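Local coordinates for adhesion G-protein coupled receptor G6 (Danio rerio, PDB 6V55) that probably acts as an adhesion receptor in myelination, its glycosylated extracellular region including a calcium-binding CUB domain along with pentraxin-like, SEA and GPS-containing parts, at residues P655-N660 against F705-L710. Sequence-based numbering, arbitrary orientation.
Sequences PTLLQN and FTIKNL. With NAG (2-acetamido-2-deoxy-beta-D-glucopyranose), chain D.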
# COMPACT_ATOMS: atom_id res chain seq x y z
N PRO A 655 34.28 31.16 -41.93
CA PRO A 655 35.71 31.07 -41.61
C PRO A 655 36.32 32.37 -41.12
O PRO A 655 37.35 32.33 -40.43
CB PRO A 655 36.34 30.64 -42.94
CG PRO A 655 35.22 30.03 -43.72
CD PRO A 655 34.02 30.82 -43.34
N THR A 656 35.70 33.51 -41.43
CA THR A 656 36.11 34.85 -41.00
C THR A 656 35.45 35.28 -39.69
O THR A 656 35.21 36.48 -39.51
CB THR A 656 35.78 35.84 -42.10
OG1 THR A 656 34.37 35.79 -42.38
CG2 THR A 656 36.55 35.52 -43.36
N LEU A 657 35.14 34.34 -38.78
CA LEU A 657 34.41 34.68 -37.56
C LEU A 657 35.29 35.44 -36.58
O LEU A 657 34.84 36.41 -35.96
CB LEU A 657 33.84 33.41 -36.90
CG LEU A 657 33.20 33.56 -35.51
CD1 LEU A 657 31.80 34.13 -35.61
CD2 LEU A 657 33.18 32.27 -34.75
N LEU A 658 36.57 35.05 -36.48
CA LEU A 658 37.49 35.68 -35.56
C LEU A 658 38.38 36.73 -36.22
O LEU A 658 39.41 37.10 -35.65
CB LEU A 658 38.36 34.62 -34.89
CG LEU A 658 37.63 33.32 -34.54
CD1 LEU A 658 38.63 32.21 -34.22
CD2 LEU A 658 36.68 33.56 -33.37
N GLN A 659 37.99 37.21 -37.40
CA GLN A 659 38.87 38.04 -38.22
C GLN A 659 39.03 39.46 -37.65
O GLN A 659 40.14 39.98 -37.57
CB GLN A 659 38.34 38.07 -39.66
CG GLN A 659 38.66 39.32 -40.48
CD GLN A 659 37.89 39.36 -41.81
OE1 GLN A 659 38.07 38.48 -42.66
NE2 GLN A 659 37.05 40.37 -41.99
N ASN A 660 37.92 40.07 -37.22
CA ASN A 660 37.96 41.43 -36.68
C ASN A 660 38.08 41.44 -35.16
O ASN A 660 37.62 42.40 -34.52
CB ASN A 660 36.74 42.23 -37.12
CG ASN A 660 36.64 42.37 -38.63
OD1 ASN A 660 35.97 41.57 -39.28
ND2 ASN A 660 37.30 43.37 -39.18
N PHE A 705 31.62 36.41 -24.31
CA PHE A 705 31.46 37.68 -25.01
C PHE A 705 30.82 37.42 -26.37
O PHE A 705 30.95 36.32 -26.93
CB PHE A 705 32.81 38.41 -25.16
CG PHE A 705 33.67 37.88 -26.27
CD1 PHE A 705 34.27 36.63 -26.17
CD2 PHE A 705 33.89 38.65 -27.41
CE1 PHE A 705 35.06 36.13 -27.18
CE2 PHE A 705 34.68 38.17 -28.43
CZ PHE A 705 35.27 36.90 -28.32
N THR A 706 30.13 38.42 -26.90
CA THR A 706 29.45 38.33 -28.18
C THR A 706 30.31 38.92 -29.28
O THR A 706 30.80 40.05 -29.14
CB THR A 706 28.10 39.05 -28.14
OG1 THR A 706 27.42 38.70 -26.93
CG2 THR A 706 27.22 38.65 -29.33
N ILE A 707 30.51 38.17 -30.36
CA ILE A 707 31.24 38.68 -31.53
C ILE A 707 30.24 39.43 -32.38
O ILE A 707 29.24 38.85 -32.78
CB ILE A 707 31.87 37.54 -32.33
CG1 ILE A 707 32.81 36.71 -31.44
CG2 ILE A 707 32.54 38.11 -33.55
CD1 ILE A 707 33.69 35.75 -32.23
N LYS A 708 30.51 40.71 -32.66
CA LYS A 708 29.53 41.59 -33.29
C LYS A 708 30.05 42.07 -34.63
O LYS A 708 31.27 42.03 -34.89
CB LYS A 708 29.21 42.80 -32.41
CG LYS A 708 28.45 42.43 -31.17
CD LYS A 708 27.97 43.64 -30.38
CE LYS A 708 27.32 43.18 -29.07
NZ LYS A 708 26.99 44.31 -28.15
N ASN A 709 29.09 42.51 -35.48
CA ASN A 709 29.35 43.22 -36.75
C ASN A 709 30.26 42.44 -37.69
O ASN A 709 31.28 42.95 -38.15
CB ASN A 709 29.91 44.63 -36.50
CG ASN A 709 28.83 45.63 -36.03
OD1 ASN A 709 27.80 45.83 -36.70
ND2 ASN A 709 29.08 46.28 -34.90
N LEU A 710 29.90 41.17 -37.93
CA LEU A 710 30.72 40.32 -38.79
C LEU A 710 30.60 40.75 -40.25
O LEU A 710 29.61 41.35 -40.67
CB LEU A 710 30.31 38.85 -38.63
CG LEU A 710 30.50 38.15 -37.28
CD1 LEU A 710 29.44 37.09 -37.08
CD2 LEU A 710 31.90 37.54 -37.21
C1 NAG D . 37.23 43.57 -40.61
C2 NAG D . 36.67 44.96 -40.98
C3 NAG D . 36.67 45.16 -42.51
C4 NAG D . 38.03 44.87 -43.12
C5 NAG D . 38.49 43.47 -42.73
C6 NAG D . 39.87 43.12 -43.27
C7 NAG D . 35.08 45.67 -39.23
C8 NAG D . 33.64 45.79 -38.84
N2 NAG D . 35.33 45.14 -40.44
O3 NAG D . 36.31 46.51 -42.82
O4 NAG D . 38.00 45.00 -44.54
O5 NAG D . 38.54 43.36 -41.30
O6 NAG D . 40.89 43.14 -42.27
O7 NAG D . 35.98 46.02 -38.48
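Two irregular loop segments come closest at L657 and L710, their CA atoms 6.9 Å apart, and meet mainly through aliphatic side chains and the L657 carbonyl. CG of L657, anti to the backbone N (chi1 172°), sits beside its carbonyl carbon, which turns branch and carbonyl oxygen alike to the I707 and L710 methyls. L657 crosses I707 at about a right angle, CG 4.0 Å from I707 CD1, while I707 CG2 is 3.7 Å from L657 O. L710 CD2 packs on L657 CD1 at 3.8 Å and lies 3.4 Å from L657 O. L658 CD2 adds a touch, 3.9 Å from I707 CD1. At the outer edge, N660 ND2 is covalently linked to C1 of an N-acetylglucosamine, whose C8 methyl approaches N709 O at 3.8 Å. Q659 NE2 donates to N660 OD1 (3.2 Å, 146°) from above the carbonyl plane, and also hydrogen-bonds Q711 OE1. A leucine in place of Q659 would probably leave the glycosylated amide without this brace and Q711 OE1 without this donor. T656 OG1 hydrogen-bonds D712 OD1, tying the loop after strand 649-653 to the chain entering strand 714-719. Backbone hydrogen bonds join I707 and L710 to L768 and N766, respectively, just beyond strand 760-765 of the GPS motif, part of the GAIN domain as in other adhesion GPCRs; the contact thus joins two loops at one end of that domain.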